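Local atomic coordinates of Ycf48-like protein (Thermosynechococcus elongatus, PDB entry 5OJ5), a protein that binds the C-terminal extension of the D1 precursor and probably assists early photosystem II assembly and replacement of photodamaged D1. Residues Gly69-Val74 with Gln86-Arg91; Arg225-Met230 with Met240-Gly245; Asn45-Ile50 with Gln303-Val308; Gly231-Gly236 with Leu275-Pro280; Lys148-Gly153 with Ile164-Asp169. One frame throughout, in Å; residues are numbered along the deposited sequence.

Contact 1. Residues Gly69-Val74 with Gln86-Arg91; sequences GWLVGV and QTWEPR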
# COMPACT_ATOMS: atom_id res chain seq x y z
N GLY A 69 -0.65 -15.01 7.72
CA GLY A 69 -0.66 -13.58 7.56
C GLY A 69 -1.89 -12.94 8.14
O GLY A 69 -2.81 -13.60 8.63
N TRP A 70 -1.90 -11.61 8.08
CA TRP A 70 -2.91 -10.76 8.70
C TRP A 70 -3.30 -9.64 7.76
O TRP A 70 -2.45 -9.10 7.03
CB TRP A 70 -2.37 -10.16 10.02
CG TRP A 70 -2.19 -11.17 11.11
CD1 TRP A 70 -1.13 -11.98 11.30
CD2 TRP A 70 -3.13 -11.49 12.13
NE1 TRP A 70 -1.36 -12.82 12.39
CE2 TRP A 70 -2.57 -12.50 12.93
CE3 TRP A 70 -4.39 -10.98 12.46
CZ2 TRP A 70 -3.23 -13.04 14.05
CZ3 TRP A 70 -5.01 -11.51 13.62
CH2 TRP A 70 -4.42 -12.50 14.37
N LEU A 71 -4.56 -9.24 7.83
CA LEU A 71 -5.03 -8.04 7.15
C LEU A 71 -5.80 -7.17 8.14
O LEU A 71 -6.30 -7.66 9.17
CB LEU A 71 -5.83 -8.37 5.89
CG LEU A 71 -7.14 -9.17 6.02
CD1 LEU A 71 -8.29 -8.29 6.56
CD2 LEU A 71 -7.53 -9.78 4.68
N VAL A 72 -5.85 -5.88 7.82
CA VAL A 72 -6.46 -4.90 8.70
C VAL A 72 -7.25 -3.89 7.87
O VAL A 72 -6.96 -3.66 6.69
CB VAL A 72 -5.44 -4.15 9.59
CG1 VAL A 72 -4.66 -5.11 10.44
CG2 VAL A 72 -4.49 -3.29 8.75
N GLY A 73 -8.21 -3.22 8.52
CA GLY A 73 -8.92 -2.15 7.84
C GLY A 73 -9.79 -1.34 8.75
O GLY A 73 -9.55 -1.19 9.95
N VAL A 74 -10.86 -0.83 8.13
CA VAL A 74 -11.80 0.09 8.76
C VAL A 74 -12.59 -0.63 9.85
O VAL A 74 -12.78 -1.85 9.79
CB VAL A 74 -12.70 0.65 7.63
CG1 VAL A 74 -13.85 1.47 8.14
CG2 VAL A 74 -11.86 1.51 6.68
N GLN A 86 -6.02 -17.85 1.14
CA GLN A 86 -7.25 -18.38 0.55
C GLN A 86 -8.45 -18.16 1.46
O GLN A 86 -9.54 -17.84 0.99
CB GLN A 86 -7.10 -19.87 0.29
CG GLN A 86 -5.94 -20.18 -0.63
CD GLN A 86 -5.72 -21.65 -0.77
OE1 GLN A 86 -6.48 -22.32 -1.46
NE2 GLN A 86 -4.73 -22.18 -0.05
N THR A 87 -8.27 -18.31 2.78
CA THR A 87 -9.36 -18.16 3.73
C THR A 87 -8.86 -17.29 4.89
O THR A 87 -7.70 -17.38 5.30
CB THR A 87 -9.91 -19.46 4.23
OG1 THR A 87 -8.92 -20.10 4.99
CG2 THR A 87 -10.29 -20.36 3.09
N TRP A 88 -9.78 -16.49 5.40
CA TRP A 88 -9.48 -15.50 6.42
C TRP A 88 -10.48 -15.61 7.54
O TRP A 88 -11.69 -15.70 7.30
CB TRP A 88 -9.53 -14.10 5.79
CG TRP A 88 -8.46 -13.88 4.73
CD1 TRP A 88 -8.54 -14.21 3.40
CD2 TRP A 88 -7.17 -13.33 4.95
NE1 TRP A 88 -7.39 -13.85 2.78
CE2 TRP A 88 -6.52 -13.31 3.70
CE3 TRP A 88 -6.51 -12.84 6.09
CZ2 TRP A 88 -5.23 -12.82 3.54
CZ3 TRP A 88 -5.21 -12.36 5.94
CH2 TRP A 88 -4.58 -12.35 4.67
N GLU A 89 -9.99 -15.50 8.76
CA GLU A 89 -10.81 -15.59 9.96
C GLU A 89 -10.82 -14.26 10.69
O GLU A 89 -9.73 -13.77 11.05
CB GLU A 89 -10.29 -16.68 10.89
CG GLU A 89 -10.48 -18.08 10.32
CD GLU A 89 -11.91 -18.60 10.44
OE1 GLU A 89 -12.75 -17.95 11.08
OE2 GLU A 89 -12.18 -19.69 9.91
N PRO A 90 -11.98 -13.67 10.98
CA PRO A 90 -12.00 -12.41 11.73
C PRO A 90 -11.54 -12.62 13.16
O PRO A 90 -11.83 -13.63 13.79
CB PRO A 90 -13.46 -11.97 11.70
CG PRO A 90 -14.11 -12.84 10.75
CD PRO A 90 -13.33 -14.08 10.53
N ARG A 91 -10.86 -11.60 13.67
CA ARG A 91 -10.45 -11.50 15.06
C ARG A 91 -10.93 -10.15 15.58
O ARG A 91 -10.63 -9.14 14.98
CB ARG A 91 -8.92 -11.59 15.13
CG ARG A 91 -8.33 -12.85 14.36
CD ARG A 91 -8.52 -14.00 15.19
NE ARG A 91 -7.96 -15.18 14.55
CZ ARG A 91 -8.72 -16.21 14.25
NH1 ARG A 91 -10.02 -16.09 14.40
NH2 ARG A 91 -8.19 -17.32 13.77

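Contact 2. Residues Arg225-Met230 with Met240-Gly245; sequences RRLHNM and MIVNGG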
# COMPACT_ATOMS: atom_id res chain seq x y z
N ARG A 225 -1.49 17.85 -14.88
CA ARG A 225 -2.38 17.00 -14.10
C ARG A 225 -1.80 16.79 -12.70
O ARG A 225 -0.59 16.60 -12.54
CB ARG A 225 -2.50 15.65 -14.82
CG ARG A 225 -3.24 15.65 -16.15
CD ARG A 225 -2.91 14.43 -16.98
NE ARG A 225 -3.50 14.55 -18.32
CZ ARG A 225 -4.72 14.16 -18.62
NH1 ARG A 225 -5.49 13.58 -17.71
NH2 ARG A 225 -5.17 14.32 -19.85
N ARG A 226 -2.66 16.81 -11.68
CA ARG A 226 -2.19 16.62 -10.32
C ARG A 226 -1.74 15.18 -10.09
O ARG A 226 -2.26 14.22 -10.68
CB ARG A 226 -3.28 16.99 -9.32
CG ARG A 226 -3.74 18.43 -9.36
CD ARG A 226 -2.59 19.38 -9.11
NE ARG A 226 -3.02 20.77 -9.12
CZ ARG A 226 -3.58 21.39 -8.09
NH1 ARG A 226 -3.73 20.76 -6.94
NH2 ARG A 226 -3.91 22.69 -8.17
N LEU A 227 -0.77 15.05 -9.18
CA LEU A 227 -0.31 13.73 -8.77
C LEU A 227 -1.35 13.04 -7.92
O LEU A 227 -2.04 13.66 -7.10
CB LEU A 227 0.95 13.91 -7.91
CG LEU A 227 2.20 14.32 -8.64
CD1 LEU A 227 3.21 14.85 -7.69
CD2 LEU A 227 2.77 13.08 -9.40
N HIS A 228 -1.46 11.74 -8.10
CA HIS A 228 -2.30 10.91 -7.26
C HIS A 228 -1.52 9.96 -6.37
O HIS A 228 -1.78 9.86 -5.17
CB HIS A 228 -3.29 10.07 -8.04
CG HIS A 228 -4.16 9.32 -7.11
ND1 HIS A 228 -4.95 9.97 -6.19
CD2 HIS A 228 -4.22 8.00 -6.80
CE1 HIS A 228 -5.54 9.09 -5.41
NE2 HIS A 228 -5.12 7.89 -5.77
N ASN A 229 -0.55 9.23 -6.94
CA ASN A 229 0.22 8.23 -6.20
C ASN A 229 1.60 8.15 -6.80
O ASN A 229 1.79 8.47 -7.98
CB ASN A 229 -0.50 6.86 -6.19
CG ASN A 229 -0.05 5.94 -5.08
OD1 ASN A 229 0.85 6.27 -4.28
ND2 ASN A 229 -0.67 4.76 -5.01
N MET A 230 2.56 7.74 -5.97
CA MET A 230 3.94 7.56 -6.42
C MET A 230 4.55 6.43 -5.62
O MET A 230 4.18 6.21 -4.45
CB MET A 230 4.81 8.78 -6.20
CG MET A 230 4.37 9.95 -7.06
SD MET A 230 5.39 11.43 -6.82
CE MET A 230 6.88 10.88 -7.61
N MET A 240 4.95 7.40 -11.09
CA MET A 240 3.84 8.24 -10.69
C MET A 240 2.57 7.88 -11.45
O MET A 240 2.62 7.53 -12.63
CB MET A 240 4.13 9.76 -10.89
CG MET A 240 4.41 10.17 -12.32
SD MET A 240 4.58 11.96 -12.53
CE MET A 240 5.84 12.39 -11.45
N ILE A 241 1.45 8.01 -10.75
CA ILE A 241 0.11 8.03 -11.32
C ILE A 241 -0.42 9.45 -11.17
O ILE A 241 -0.38 10.01 -10.06
CB ILE A 241 -0.83 7.06 -10.58
CG1 ILE A 241 -0.38 5.62 -10.79
CG2 ILE A 241 -2.28 7.29 -11.06
CD1 ILE A 241 -1.09 4.62 -9.87
N VAL A 242 -0.91 10.03 -12.27
CA VAL A 242 -1.47 11.37 -12.25
C VAL A 242 -2.94 11.30 -12.66
O VAL A 242 -3.42 10.32 -13.23
CB VAL A 242 -0.70 12.39 -13.11
CG1 VAL A 242 0.77 12.42 -12.73
CG2 VAL A 242 -0.90 12.08 -14.56
N ASN A 243 -3.64 12.40 -12.37
CA ASN A 243 -5.06 12.52 -12.67
C ASN A 243 -5.35 12.14 -14.11
O ASN A 243 -4.56 12.41 -15.03
CB ASN A 243 -5.56 13.96 -12.44
CG ASN A 243 -7.08 14.04 -12.43
OD1 ASN A 243 -7.73 13.42 -11.61
ND2 ASN A 243 -7.65 14.79 -13.37
N GLY A 244 -6.49 11.49 -14.30
CA GLY A 244 -6.96 11.25 -15.64
C GLY A 244 -6.35 10.06 -16.31
O GLY A 244 -6.33 9.99 -17.54
N GLY A 245 -5.81 9.13 -15.54
CA GLY A 245 -5.42 7.84 -16.07
C GLY A 245 -4.07 7.85 -16.76
O GLY A 245 -3.88 7.12 -17.74

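Contact 3. Residues Asn45-Ile50 with Gln303-Val308; sequences NPWEAI and QQDVDV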
# COMPACT_ATOMS: atom_id res chain seq x y z
N ASN A 45 -5.98 -14.65 -16.88
CA ASN A 45 -6.33 -13.88 -15.70
C ASN A 45 -5.87 -14.64 -14.47
O ASN A 45 -6.49 -15.66 -14.11
CB ASN A 45 -7.83 -13.68 -15.62
CG ASN A 45 -8.21 -13.13 -14.25
OD1 ASN A 45 -7.47 -12.31 -13.66
ND2 ASN A 45 -9.28 -13.64 -13.67
N PRO A 46 -4.84 -14.18 -13.75
CA PRO A 46 -4.35 -14.88 -12.57
C PRO A 46 -5.10 -14.50 -11.31
O PRO A 46 -4.82 -15.05 -10.24
CB PRO A 46 -2.89 -14.40 -12.48
CG PRO A 46 -2.93 -13.00 -13.02
CD PRO A 46 -3.97 -13.03 -14.11
N TRP A 47 -6.06 -13.61 -11.37
CA TRP A 47 -6.65 -13.06 -10.16
C TRP A 47 -7.98 -13.73 -9.86
O TRP A 47 -8.91 -13.68 -10.66
CB TRP A 47 -6.82 -11.56 -10.30
CG TRP A 47 -5.52 -10.83 -10.42
CD1 TRP A 47 -4.95 -10.32 -11.56
CD2 TRP A 47 -4.59 -10.55 -9.37
NE1 TRP A 47 -3.75 -9.73 -11.28
CE2 TRP A 47 -3.50 -9.86 -9.95
CE3 TRP A 47 -4.59 -10.78 -7.98
CZ2 TRP A 47 -2.42 -9.39 -9.18
CZ3 TRP A 47 -3.53 -10.32 -7.23
CH2 TRP A 47 -2.45 -9.62 -7.84
N GLU A 48 -8.08 -14.31 -8.69
CA GLU A 48 -9.34 -14.89 -8.24
C GLU A 48 -10.00 -13.97 -7.22
O GLU A 48 -9.37 -13.54 -6.26
CB GLU A 48 -9.09 -16.27 -7.66
CG GLU A 48 -8.38 -16.42 -6.36
CD GLU A 48 -8.64 -17.80 -5.74
OE1 GLU A 48 -8.47 -17.92 -4.50
OE2 GLU A 48 -9.01 -18.76 -6.48
N ALA A 49 -11.27 -13.68 -7.39
CA ALA A 49 -12.00 -12.81 -6.49
C ALA A 49 -12.45 -13.60 -5.26
O ALA A 49 -12.96 -14.71 -5.38
CB ALA A 49 -13.21 -12.18 -7.16
N ILE A 50 -12.22 -13.04 -4.10
CA ILE A 50 -12.61 -13.58 -2.79
C ILE A 50 -13.48 -12.52 -2.13
O ILE A 50 -13.16 -11.32 -2.13
CB ILE A 50 -11.36 -13.88 -1.93
CG1 ILE A 50 -10.55 -15.04 -2.53
CG2 ILE A 50 -11.77 -14.19 -0.47
CD1 ILE A 50 -9.21 -15.26 -1.89
N GLN A 303 -1.86 -4.31 -21.37
CA GLN A 303 -3.00 -5.09 -21.77
C GLN A 303 -3.96 -5.12 -20.60
O GLN A 303 -3.56 -4.98 -19.43
CB GLN A 303 -2.57 -6.50 -22.18
CG GLN A 303 -1.70 -6.48 -23.44
CD GLN A 303 -1.30 -7.85 -23.96
OE1 GLN A 303 -1.46 -8.86 -23.28
NE2 GLN A 303 -0.83 -7.89 -25.23
N GLN A 304 -5.23 -5.30 -20.89
CA GLN A 304 -6.24 -5.23 -19.86
C GLN A 304 -6.66 -6.63 -19.41
O GLN A 304 -6.84 -7.53 -20.24
CB GLN A 304 -7.49 -4.48 -20.33
CG GLN A 304 -8.55 -4.38 -19.26
CD GLN A 304 -9.56 -3.32 -19.53
OE1 GLN A 304 -9.72 -2.86 -20.66
NE2 GLN A 304 -10.27 -2.92 -18.49
N ASP A 305 -6.82 -6.82 -18.10
CA ASP A 305 -7.42 -8.05 -17.56
C ASP A 305 -8.93 -7.87 -17.61
O ASP A 305 -9.53 -7.26 -16.72
CB ASP A 305 -6.92 -8.29 -16.15
CG ASP A 305 -7.38 -9.61 -15.60
OD1 ASP A 305 -8.42 -10.13 -16.00
OD2 ASP A 305 -6.67 -10.11 -14.68
N VAL A 306 -9.54 -8.38 -18.67
CA VAL A 306 -10.94 -8.07 -18.90
C VAL A 306 -11.84 -8.84 -17.95
O VAL A 306 -12.98 -8.42 -17.71
CB VAL A 306 -11.37 -8.27 -20.38
CG1 VAL A 306 -10.57 -7.28 -21.27
CG2 VAL A 306 -11.19 -9.72 -20.83
N ASP A 307 -11.39 -9.99 -17.42
CA ASP A 307 -12.27 -10.78 -16.57
C ASP A 307 -12.66 -10.03 -15.34
O ASP A 307 -13.78 -10.19 -14.86
CB ASP A 307 -11.63 -12.09 -16.15
CG ASP A 307 -11.34 -12.95 -17.33
OD1 ASP A 307 -12.14 -13.82 -17.71
OD2 ASP A 307 -10.32 -12.66 -17.97
N VAL A 308 -11.75 -9.21 -14.81
CA VAL A 308 -12.08 -8.58 -13.54
C VAL A 308 -12.91 -7.33 -13.73
O VAL A 308 -13.33 -6.73 -12.72
CB VAL A 308 -10.84 -8.30 -12.66
CG1 VAL A 308 -10.08 -9.57 -12.38
CG2 VAL A 308 -9.98 -7.27 -13.30

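Contact 4. Residues Gly231-Gly236 with Leu275-Pro280; sequences GFTPDG and LAYRTP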
# COMPACT_ATOMS: atom_id res chain seq x y z
N GLY A 231 5.54 5.75 -6.21
CA GLY A 231 6.27 4.70 -5.54
C GLY A 231 7.55 4.39 -6.23
O GLY A 231 7.99 5.15 -7.10
N PHE A 232 8.16 3.28 -5.84
CA PHE A 232 9.47 2.89 -6.33
C PHE A 232 9.37 1.69 -7.24
O PHE A 232 8.53 0.81 -7.03
CB PHE A 232 10.38 2.56 -5.14
CG PHE A 232 10.60 3.74 -4.23
CD1 PHE A 232 11.63 4.61 -4.47
CD2 PHE A 232 9.74 3.98 -3.15
CE1 PHE A 232 11.83 5.72 -3.65
CE2 PHE A 232 9.94 5.09 -2.33
CZ PHE A 232 10.98 5.93 -2.58
N THR A 233 10.22 1.65 -8.27
CA THR A 233 10.35 0.46 -9.10
C THR A 233 11.37 -0.48 -8.50
O THR A 233 12.09 -0.08 -7.58
CB THR A 233 10.81 0.86 -10.50
OG1 THR A 233 12.21 1.20 -10.43
CG2 THR A 233 10.00 2.00 -11.09
N PRO A 234 11.52 -1.71 -8.99
CA PRO A 234 12.54 -2.62 -8.47
C PRO A 234 13.91 -2.41 -9.08
O PRO A 234 14.79 -3.26 -8.92
CB PRO A 234 12.01 -4.02 -8.86
CG PRO A 234 10.74 -3.82 -9.52
CD PRO A 234 10.58 -2.40 -9.88
N ASP A 235 14.12 -1.29 -9.75
CA ASP A 235 15.41 -0.99 -10.34
C ASP A 235 15.87 0.42 -9.99
O ASP A 235 16.76 0.95 -10.63
CB ASP A 235 15.44 -1.21 -11.85
CG ASP A 235 14.29 -0.52 -12.55
OD1 ASP A 235 13.93 0.61 -12.18
OD2 ASP A 235 13.70 -1.13 -13.45
N GLY A 236 15.32 1.02 -8.95
CA GLY A 236 15.88 2.25 -8.45
C GLY A 236 15.29 3.51 -9.05
O GLY A 236 15.90 4.58 -8.93
N LEU A 275 0.12 0.89 -8.46
CA LEU A 275 0.98 0.26 -9.45
C LEU A 275 1.95 -0.61 -8.65
O LEU A 275 2.53 -0.13 -7.66
CB LEU A 275 1.74 1.36 -10.22
CG LEU A 275 2.65 0.90 -11.36
CD1 LEU A 275 2.83 2.05 -12.34
CD2 LEU A 275 4.00 0.48 -10.87
N ALA A 276 2.14 -1.86 -9.04
CA ALA A 276 3.10 -2.71 -8.36
C ALA A 276 3.70 -3.72 -9.30
O ALA A 276 3.04 -4.20 -10.22
CB ALA A 276 2.46 -3.44 -7.17
N TYR A 277 4.94 -4.08 -9.03
CA TYR A 277 5.69 -5.04 -9.82
C TYR A 277 5.59 -6.43 -9.22
O TYR A 277 5.88 -6.63 -8.03
CB TYR A 277 7.16 -4.65 -9.91
CG TYR A 277 7.45 -3.42 -10.74
CD1 TYR A 277 8.09 -3.55 -11.96
CD2 TYR A 277 7.08 -2.13 -10.31
CE1 TYR A 277 8.37 -2.42 -12.72
CE2 TYR A 277 7.35 -1.02 -11.09
CZ TYR A 277 7.99 -1.16 -12.29
OH TYR A 277 8.26 -0.03 -13.03
N ARG A 278 5.23 -7.41 -10.02
CA ARG A 278 5.36 -8.81 -9.59
C ARG A 278 6.78 -9.31 -9.79
O ARG A 278 7.27 -10.12 -9.00
CB ARG A 278 4.36 -9.69 -10.37
CG ARG A 278 4.34 -11.11 -9.82
CD ARG A 278 3.34 -11.99 -10.55
NE ARG A 278 3.71 -12.28 -11.93
CZ ARG A 278 4.55 -13.23 -12.30
NH1 ARG A 278 5.08 -14.03 -11.37
NH2 ARG A 278 4.81 -13.40 -13.58
N THR A 279 7.42 -8.86 -10.88
CA THR A 279 8.78 -9.21 -11.24
C THR A 279 9.39 -7.94 -11.80
O THR A 279 8.67 -6.95 -12.00
CB THR A 279 8.81 -10.29 -12.34
OG1 THR A 279 8.31 -9.72 -13.54
CG2 THR A 279 8.03 -11.53 -11.92
N PRO A 280 10.67 -7.92 -12.14
CA PRO A 280 11.23 -6.68 -12.70
C PRO A 280 10.55 -6.22 -13.98
O PRO A 280 10.52 -5.01 -14.23
CB PRO A 280 12.71 -7.02 -12.92
CG PRO A 280 13.02 -8.03 -11.88
CD PRO A 280 11.74 -8.84 -11.72
O HOH W 1 12.74 -3.46 -12.80

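Contact 5. Residues Lys148-Gly153 with Ile164-Asp169; sequences KALGNG and IYRTKD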
# COMPACT_ATOMS: atom_id res chain seq x y z
N LYS A 148 6.47 0.06 9.85
CA LYS A 148 7.29 -0.94 9.19
C LYS A 148 8.07 -1.70 10.25
O LYS A 148 8.88 -1.10 10.98
CB LYS A 148 8.23 -0.28 8.17
CG LYS A 148 9.16 -1.29 7.54
CD LYS A 148 8.43 -2.25 6.60
CE LYS A 148 9.29 -3.18 5.86
NZ LYS A 148 8.44 -4.11 5.01
N ALA A 149 7.85 -3.01 10.31
CA ALA A 149 8.58 -3.87 11.23
C ALA A 149 9.98 -4.11 10.68
O ALA A 149 10.13 -4.50 9.52
CB ALA A 149 7.89 -5.22 11.32
N LEU A 150 11.00 -3.89 11.51
CA LEU A 150 12.38 -4.15 11.12
C LEU A 150 12.93 -5.41 11.77
O LEU A 150 14.04 -5.82 11.47
CB LEU A 150 13.25 -2.94 11.47
CG LEU A 150 12.85 -1.65 10.75
CD1 LEU A 150 13.60 -0.46 11.30
CD2 LEU A 150 12.97 -1.74 9.25
N GLY A 151 12.15 -6.05 12.65
CA GLY A 151 12.58 -7.23 13.36
C GLY A 151 13.31 -6.90 14.63
O GLY A 151 13.85 -5.80 14.82
N ASN A 152 13.31 -7.88 15.53
CA ASN A 152 14.13 -7.85 16.72
C ASN A 152 13.94 -6.59 17.53
O ASN A 152 14.92 -6.04 18.03
CB ASN A 152 15.60 -8.06 16.35
CG ASN A 152 15.84 -9.43 15.74
OD1 ASN A 152 15.74 -10.43 16.43
ND2 ASN A 152 16.13 -9.47 14.45
N GLY A 153 12.67 -6.14 17.66
CA GLY A 153 12.36 -5.01 18.51
C GLY A 153 12.40 -3.66 17.84
O GLY A 153 12.09 -2.65 18.50
N ILE A 164 8.36 11.27 11.35
CA ILE A 164 8.97 9.95 11.24
C ILE A 164 9.68 9.63 12.55
O ILE A 164 10.48 10.43 13.04
CB ILE A 164 9.98 9.89 10.08
CG1 ILE A 164 9.33 10.32 8.77
CG2 ILE A 164 10.60 8.49 10.00
CD1 ILE A 164 10.27 10.28 7.56
N TYR A 165 9.39 8.45 13.10
CA TYR A 165 9.95 7.98 14.36
C TYR A 165 10.47 6.56 14.20
O TYR A 165 9.96 5.78 13.40
CB TYR A 165 8.87 7.96 15.44
CG TYR A 165 8.35 9.33 15.72
CD1 TYR A 165 8.88 10.10 16.75
CD2 TYR A 165 7.33 9.88 14.93
CE1 TYR A 165 8.45 11.40 16.95
CE2 TYR A 165 6.88 11.14 15.13
CZ TYR A 165 7.45 11.90 16.14
OH TYR A 165 6.98 13.16 16.33
N ARG A 166 11.44 6.20 15.03
CA ARG A 166 11.95 4.84 15.07
C ARG A 166 12.04 4.37 16.51
O ARG A 166 12.39 5.13 17.41
CB ARG A 166 13.34 4.74 14.39
CG ARG A 166 13.90 3.35 14.13
CD ARG A 166 15.28 3.41 13.41
NE ARG A 166 15.16 3.68 11.97
CZ ARG A 166 15.82 4.63 11.32
NH1 ARG A 166 16.63 5.44 12.00
NH2 ARG A 166 15.65 4.80 10.01
N THR A 167 11.73 3.11 16.74
CA THR A 167 11.98 2.44 18.01
C THR A 167 12.99 1.32 17.77
O THR A 167 13.00 0.68 16.71
CB THR A 167 10.69 1.86 18.65
OG1 THR A 167 10.96 1.38 19.97
CG2 THR A 167 10.10 0.71 17.84
N LYS A 168 13.78 1.06 18.81
CA LYS A 168 14.68 -0.09 18.85
C LYS A 168 14.37 -0.97 20.05
O LYS A 168 15.09 -1.95 20.27
CB LYS A 168 16.12 0.39 18.90
CG LYS A 168 16.53 1.17 17.69
CD LYS A 168 17.96 1.72 17.86
CE LYS A 168 18.42 2.53 16.69
NZ LYS A 168 19.79 3.10 16.96
N ASP A 169 13.37 -0.62 20.86
CA ASP A 169 13.11 -1.34 22.10
C ASP A 169 11.63 -1.72 22.19
O ASP A 169 10.99 -1.58 23.24
CB ASP A 169 13.60 -0.59 23.34
CG ASP A 169 12.94 0.77 23.56
OD1 ASP A 169 12.14 1.24 22.74
OD2 ASP A 169 13.27 1.38 24.61
O HOH W 2 15.86 -3.55 18.18

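Contact 1. Residues Gly69-Val74 with Gln86-Arg91
Leu71 lays its CD2 methyl on one face of the Trp88 indole, joining the second and fourth strand positions of one blade of the seven-bladed beta-propeller. Evidence for a CH-pi contact is the position of Leu71 CD2, 3.5 Å from the centroid of the Trp88 six-membered ring and 10° off the ring normal. Leu71 CG is tucked against both backbone neighbours (chi1 62°), swinging the branch across the ring. Backbone meets the same indole, with Gly69 O 3.8 Å from Trp88 CZ3.

In the second shell, the bond from Trp88 NE1 to Gly85 O helps fix the ring's rotation, while Leu52 and Met61 touch both Leu71 and Trp88. The first side-chain bond of Trp70 points away from 86-91, and its indole is tied through NE1 to Gly127 O. Arg91 pairs with Glu80, and an apolar side chain of the bound peptide packs on it. Arg91 runs across the Trp70 indole, bringing Arg91 CG to 3.7 Å from Trp70 CZ3.

Contact 2. Residues Arg225-Met230 with Met240-Gly245
A beta hairpin of one propeller blade, formed by strands 227-232 and 238-242, carries a classic beta bulge in which His228 and Asn229 both face Ile241. The proof lies in the bonding: Ile241 O accepts from His228 N at 2.8 Å and from Asn229 N at 3.2 Å, so two donors grip one carbonyl. Ile241 N returns a nearly straight bond to Asn229 O (2.8 Å, 174° at the hydrogen), restoring antiparallel pairing past the irregularity.

On the face carrying Met230 and Met240, the two chains run beside each other, with Met230 CG 3.8 Å from Met240 CB. Chi1 of 61° and a bend at chi3 curl the Met240 chain so that its CE rests 3.8 Å from Leu227 CD2. That leucine branch separately reaches Val242 CG1. Trp258 touches both methionines.

At the open end of the hairpin, away from its turn, Arg225 and Arg226 belong to the experimentally defined Arg-rich patch. Arg226 O accepts from Asn243 N, and its side chain bonds through NH1 to Arg202 O. Arg225, extended from CG to NE, sends NH1 to Asn243 O at 3.1 Å; the oxygen lies near the guanidinium plane, whereas the nitrogen stands 37° above the carbonyl plane. The bulge thus lies in the pairing of the first two strands of an antiparallel blade, the repeating sheet of a beta-propeller.

Contact 3. Residues Asn45-Ile50 with Gln303-Val308
Asn45 reaches across to Asp305 and Asp307, its CB lying between the two acids and its amide oxygen turned to the first. CB of Asn45 lies 3.6 Å from Asp307 OD2. Chi1 of 168° turns CG opposite the backbone N, toward the Asp305 carboxylate, where Asn45 CG is 3.4 Å from Asp305 OD2. At the tip, Asn45 OD1 approaches Asp305 OD2 to 2.6 Å, the amide and carboxylate planes standing 69° apart. Asn45 OD1 also accepts from Trp47 N, two residues on, at 3.0 Å, an Asx turn; the donor stands 63° out of the amide plane.

This turn leads into strand 47-51, the N-terminal strand that pairs with 334-338 and so closes the propeller ring, while strand 303-304 is the outermost of the preceding blade. Asn45 ND2 donates to Trp47 O at 3.0 Å and passes Asp307 CB at 3.8 Å. Asp305 OD2 also sits at the edge of the Trp47 ring, 3.6 Å from Trp47 CD1, and the Trp284 ring meets that indole edge-to-face.

Contact 4. Residues Gly231-Gly236 with Leu275-Pro280
Pro234 sits squarely over the Tyr277 ring, and this is where the contact is tight. Pro234 CD lies 3.3 Å from the centroid of the Tyr277 ring and 8° off the normal, a CH-pi contact centred on the aromatic face; Pro234 CG follows at 3.5 Å from Tyr277 CG. Thr233 runs alongside the tyrosine, and Thr233 CG2 meets Tyr277 OH at 3.3 Å.

The two segments end the first strands of successive propeller blades, 227-232 and 272-277, so the proline on ring joins neighbouring blades through the loops that follow those strands. Packing slackens beyond the ring: Pro234 CG is 4.3 Å from Pro280 CA, and a water bridges the two segments, donating to Asp235 OD2 at 2.6 Å and to Pro280 O at 3.1 Å. The other oxygen of Asp235, OD1, pairs with Arg237, which helps fix the carboxylate. Thr233 OG1 donates to Asp235 OD1 at 2.5 Å, from 52° out of the carboxylate plane.

Contact 5. Residues Lys148-Gly153 with Ile164-Asp169
The flat Lys168-Asp169 peptide receives Gly153 O over one face: the oxygen lies 3.2 Å from Lys168 C, almost straight above that carbon. Gly153 O is also 3.4 Å from Asp169 N, but its position over the plane gives that N-H a poor angle, and the pair is not a hydrogen bond. The other flat group, the Arg166 guanidinium, is approached obliquely by Leu150 CD1, 4.5 Å from Arg166 NE, a loose touch beside the long, weak ion pair of Arg166 with Glu156. Both segments belong to one four-stranded propeller blade, where strand 154-159 separates strand 144-151 from strand 164-167.

Backbone shape brings the glycine there. Leu150 and Gly151 both face Ser154 in a classic beta bulge, and Gly153 has a positive phi of 91°, a backbone shape that favours glycine. Its N is hydrogen-bonded to Glu111 OE1, and it also makes a backbone hydrogen bond with Ser170. On the other segment, Thr167 OG1 accepts from Asp169 N at 3.3 Å, forming an ST turn that positions the peptide under Gly153. Thr167 chi1, -172°, sets OG1 beside its own carbonyl carbon, the side from which the chain runs on to Asp169; the hydroxyl is also hydrogen-bonded to Asn173 O. A water completes the join, donating to Asn152 O and to Lys168 O, each at 2.7 Å.

In the fold
The five contacts sample different parts of the propeller ring. Contact 3 closes the longest loop, with all the others nested inside it, and lies where the N-terminal strand completes the last blade. It touches contact 1, through Ile50 CD1 at 3.9 Å from Gln86 O. Contacts 2 and 4 share strand 227-232, are about 17 Å apart between centres, and meet where Ile241 CD1 lies 4.2 Å from Leu275 N. Contacts 3 and 5 lie on opposite sides of the chain's centre, about 36 Å between centres. The bound peptide packs on Arg91 of contact 1, whereas the Arg-rich patch residues of contact 2 lie across the chain's centre from it, with contact centres about 30 Å apart.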